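Local structure of type II restriction enzyme MspI (Moraxella sp., 1SA3) at residues 76-85 / 98-107. The protein recognises the double-stranded DNA sequence 5'-CCGG-3' and cuts it after the first cytosine, leaving fragments with terminal 5'-phosphates. Sequence-based numbering, arbitrary orientation.
Sequences NIIDVSSSDT and TDATIRFTFH. With NA (sodium ion), chain G.
Val80 straddles two side chains of strand 100-106: Val80 CG1 lies 3.6 Å from Ile102 CG2, while Val80 CG2 meets the CD2 corner of the Phe104 ring. Ile77 CD1 comes to the same Phe104 CD2, 3.8 Å away, and Ile102 sets its CG2 over one ring face, off toward the rim. Helix 57-69 packs on this apolar side through Leu66 and Leu67, and Leu48 of helix 45-51 touches Val80. Ser82 shares the face, but its hydroxyl is hydrogen-bonded to the carbonyl O of Leu39. Between the strands, antiparallel hydrogen-bonded pairs at Asp79-Thr105, Ser81-Arg103 and Ser83-Thr101 alternate with non-hydrogen-bonded ones. Near one end Ile78 and Asp79 both oppose Thr105 in a classic beta bulge, and Thr105 O accepts both amides, with Ile78 N at 2.8 Å and nearly head-on. On the sheet face of Ser83 and Thr101, one water joins Ser83 OG, Thr101 OG1 and Thr85 OG1, the last at 2.6 Å. The strand pair forms one margin of the mixed five-stranded sheet of the PDDEXK nuclease core, strand 77-84 being outermost within the chain, and the end of it near Asp84 carries the metal site. There Asp84, with CG anti to the backbone N (chi1 172°), reaches OD2 to the sodium ion at 2.4 Å. The carbonyl O of Asp99 coordinates the ion at 2.7 Å. The same oxygen accepts a hydrogen bond from Thr85 N, which sits 46° out of the carbonyl plane. Two waters and Glu35 share the coordination; one of these waters donates to Asp99 OD1 at 2.8 Å. Ile118 N holds the other carboxylate oxygen, OD2, and Asp99 packs against a phosphate of the bound DNA.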
loop_
_atom_site.group_PDB
_atom_site.type_symbol
_atom_site.label_atom_id
_atom_site.label_comp_id
_atom_site.label_asym_id
_atom_site.label_seq_id
_atom_site.Cartn_x
_atom_site.Cartn_y
_atom_site.Cartn_z
ATOM N N ASN E 76 0.054 -16.030 21.117
ATOM C CA ASN E 76 1.486 -15.922 21.335
ATOM C C ASN E 76 1.891 -14.473 21.595
ATOM O O ASN E 76 3.035 -14.186 21.951
ATOM C CB ASN E 76 2.259 -16.481 20.124
ATOM C CG ASN E 76 2.021 -17.977 19.905
ATOM O OD1 ASN E 76 1.462 -18.660 20.760
ATOM N ND2 ASN E 76 2.463 -18.492 18.753
ATOM N N ILE E 77 0.943 -13.555 21.422
ATOM C CA ILE E 77 1.212 -12.138 21.629
ATOM C C ILE E 77 1.039 -11.754 23.096
ATOM O O ILE E 77 -0.038 -11.921 23.669
ATOM C CB ILE E 77 0.272 -11.283 20.755
ATOM C CG1 ILE E 77 0.473 -11.651 19.280
ATOM C CG2 ILE E 77 0.550 -9.800 20.981
ATOM C CD1 ILE E 77 -0.595 -11.119 18.356
ATOM N N ILE E 78 2.104 -11.234 23.695
ATOM C CA ILE E 78 2.081 -10.834 25.092
ATOM C C ILE E 78 1.783 -9.352 25.250
ATOM O O ILE E 78 1.195 -8.935 26.242
ATOM C CB ILE E 78 3.430 -11.149 25.784
ATOM C CG1 ILE E 78 3.739 -12.644 25.661
ATOM C CG2 ILE E 78 3.388 -10.724 27.239
ATOM C CD1 ILE E 78 2.635 -13.566 26.152
ATOM N N ASP E 79 2.196 -8.551 24.276
ATOM C CA ASP E 79 1.940 -7.123 24.336
ATOM C C ASP E 79 1.932 -6.535 22.937
ATOM O O ASP E 79 2.532 -7.088 22.013
ATOM C CB ASP E 79 2.996 -6.424 25.192
ATOM C CG ASP E 79 2.588 -5.014 25.583
ATOM O OD1 ASP E 79 1.373 -4.734 25.618
ATOM O OD2 ASP E 79 3.477 -4.191 25.868
ATOM N N VAL E 80 1.249 -5.408 22.791
ATOM C CA VAL E 80 1.137 -4.740 21.507
ATOM C C VAL E 80 1.024 -3.242 21.717
ATOM O O VAL E 80 0.486 -2.786 22.727
ATOM C CB VAL E 80 -0.131 -5.185 20.737
ATOM C CG1 VAL E 80 -0.066 -4.685 19.292
ATOM C CG2 VAL E 80 -0.282 -6.691 20.781
ATOM N N SER E 81 1.544 -2.490 20.755
ATOM C CA SER E 81 1.485 -1.036 20.760
ATOM C C SER E 81 1.551 -0.605 19.299
ATOM O O SER E 81 2.012 -1.364 18.441
ATOM C CB SER E 81 2.656 -0.435 21.536
ATOM O OG SER E 81 3.879 -0.682 20.882
ATOM N N SER E 82 1.093 0.604 19.013
ATOM C CA SER E 82 1.095 1.095 17.640
ATOM C C SER E 82 1.254 2.602 17.614
ATOM O O SER E 82 1.003 3.278 18.611
ATOM C CB SER E 82 -0.215 0.712 16.949
ATOM O OG SER E 82 -1.321 1.313 17.603
ATOM N N SER E 83 1.662 3.134 16.470
ATOM C CA SER E 83 1.836 4.567 16.353
ATOM C C SER E 83 1.979 5.037 14.918
ATOM O O SER E 83 2.405 4.285 14.035
ATOM C CB SER E 83 3.071 5.014 17.137
ATOM O OG SER E 83 4.262 4.640 16.463
ATOM N N ASP E 84 1.606 6.293 14.708
ATOM C CA ASP E 84 1.721 6.949 13.419
ATOM C C ASP E 84 3.221 7.033 13.151
ATOM O O ASP E 84 4.013 7.131 14.085
ATOM C CB ASP E 84 1.138 8.358 13.506
ATOM C CG ASP E 84 1.391 9.175 12.253
ATOM O OD1 ASP E 84 1.723 10.371 12.385
ATOM O OD2 ASP E 84 1.254 8.632 11.139
ATOM N N THR E 85 3.613 6.990 11.886
ATOM C CA THR E 85 5.026 7.075 11.545
ATOM C C THR E 85 5.319 8.399 10.873
ATOM O O THR E 85 4.729 8.737 9.849
ATOM C CB THR E 85 5.446 5.933 10.596
ATOM O OG1 THR E 85 5.245 4.680 11.255
ATOM C CG2 THR E 85 6.922 6.062 10.206
ATOM N N THR E 98 6.102 4.147 4.776
ATOM C CA THR E 98 5.513 3.686 6.027
ATOM C C THR E 98 4.592 4.717 6.666
ATOM O O THR E 98 5.031 5.807 7.046
ATOM C CB THR E 98 6.623 3.289 7.021
ATOM O OG1 THR E 98 7.451 2.285 6.417
ATOM C CG2 THR E 98 6.023 2.733 8.300
ATOM N N ASP E 99 3.312 4.369 6.789
ATOM C CA ASP E 99 2.324 5.270 7.374
ATOM C C ASP E 99 2.200 5.125 8.877
ATOM O O ASP E 99 1.836 6.077 9.568
ATOM C CB ASP E 99 0.934 5.022 6.766
ATOM C CG ASP E 99 0.848 5.434 5.315
ATOM O OD1 ASP E 99 1.370 6.514 4.982
ATOM O OD2 ASP E 99 0.248 4.692 4.508
ATOM N N ALA E 100 2.489 3.928 9.380
ATOM C CA ALA E 100 2.370 3.652 10.806
ATOM C C ALA E 100 3.020 2.319 11.119
ATOM O O ALA E 100 3.372 1.568 10.213
ATOM C CB ALA E 100 0.900 3.593 11.197
ATOM N N THR E 101 3.164 2.025 12.406
ATOM C CA THR E 101 3.759 0.767 12.823
ATOM C C THR E 101 3.025 0.140 13.999
ATOM O O THR E 101 2.345 0.828 14.774
ATOM C CB THR E 101 5.238 0.943 13.240
ATOM O OG1 THR E 101 5.321 1.794 14.390
ATOM C CG2 THR E 101 6.039 1.565 12.116
ATOM N N ILE E 102 3.156 -1.179 14.106
ATOM C CA ILE E 102 2.589 -1.951 15.213
ATOM C C ILE E 102 3.768 -2.796 15.691
ATOM O O ILE E 102 4.498 -3.362 14.864
ATOM C CB ILE E 102 1.488 -2.932 14.761
ATOM C CG1 ILE E 102 0.306 -2.169 14.167
ATOM C CG2 ILE E 102 1.029 -3.800 15.956
ATOM C CD1 ILE E 102 -0.755 -3.087 13.591
ATOM N N ARG E 103 3.988 -2.844 16.999
ATOM C CA ARG E 103 5.054 -3.675 17.545
ATOM C C ARG E 103 4.425 -4.751 18.423
ATOM O O ARG E 103 3.641 -4.447 19.326
ATOM C CB ARG E 103 6.041 -2.851 18.378
ATOM C CG ARG E 103 7.090 -3.721 19.081
ATOM C CD ARG E 103 8.087 -2.889 19.878
ATOM N NE ARG E 103 8.912 -2.049 19.016
ATOM C CZ ARG E 103 9.881 -2.494 18.219
ATOM N NH1 ARG E 103 10.173 -3.786 18.160
ATOM N NH2 ARG E 103 10.557 -1.637 17.468
ATOM N N PHE E 104 4.747 -6.012 18.143
ATOM C CA PHE E 104 4.219 -7.117 18.937
ATOM C C PHE E 104 5.333 -7.667 19.802
ATOM O O PHE E 104 6.451 -7.861 19.322
ATOM C CB PHE E 104 3.712 -8.258 18.057
ATOM C CG PHE E 104 2.586 -7.882 17.151
ATOM C CD1 PHE E 104 2.830 -7.488 15.840
ATOM C CD2 PHE E 104 1.271 -7.956 17.595
ATOM C CE1 PHE E 104 1.774 -7.178 14.979
ATOM C CE2 PHE E 104 0.221 -7.648 16.744
ATOM C CZ PHE E 104 0.475 -7.261 15.434
ATOM N N THR E 105 5.033 -7.916 21.069
ATOM C CA THR E 105 6.019 -8.469 21.988
ATOM C C THR E 105 5.588 -9.894 22.302
ATOM O O THR E 105 4.420 -10.149 22.603
ATOM C CB THR E 105 6.097 -7.645 23.287
ATOM O OG1 THR E 105 6.528 -6.318 22.972
ATOM C CG2 THR E 105 7.094 -8.267 24.265
ATOM N N PHE E 106 6.537 -10.821 22.226
ATOM C CA PHE E 106 6.247 -12.228 22.462
ATOM C C PHE E 106 6.660 -12.708 23.860
ATOM O O PHE E 106 7.176 -11.937 24.662
ATOM C CB PHE E 106 6.912 -13.063 21.365
ATOM C CG PHE E 106 6.600 -12.578 19.976
ATOM C CD1 PHE E 106 7.602 -12.043 19.165
ATOM C CD2 PHE E 106 5.300 -12.628 19.486
ATOM C CE1 PHE E 106 7.312 -11.560 17.886
ATOM C CE2 PHE E 106 5.001 -12.146 18.210
ATOM C CZ PHE E 106 6.007 -11.612 17.410
ATOM N N HIS E 107 6.438 -13.984 24.148
ATOM C CA HIS E 107 6.746 -14.539 25.466
ATOM C C HIS E 107 8.194 -14.438 25.945
ATOM O O HIS E 107 8.433 -14.139 27.110
ATOM C CB HIS E 107 6.318 -16.004 25.528
ATOM C CG HIS E 107 7.169 -16.909 24.696
ATOM N ND1 HIS E 107 7.202 -16.843 23.319
ATOM C CD2 HIS E 107 8.046 -17.880 25.047
ATOM C CE1 HIS E 107 8.061 -17.734 22.857
ATOM N NE2 HIS E 107 8.587 -18.377 23.884
HETATM NA NA NA G . 0.460 8.282 8.954
HETATM O O HOH W 1 4.849 -16.007 22.151
HETATM O O HOH W 2 4.703 -4.673 21.945
HETATM O O HOH W 3 5.459 4.395 13.868
HETATM O O HOH W 4 2.538 9.056 8.391
HETATM O O HOH W 5 0.087 8.430 6.586
#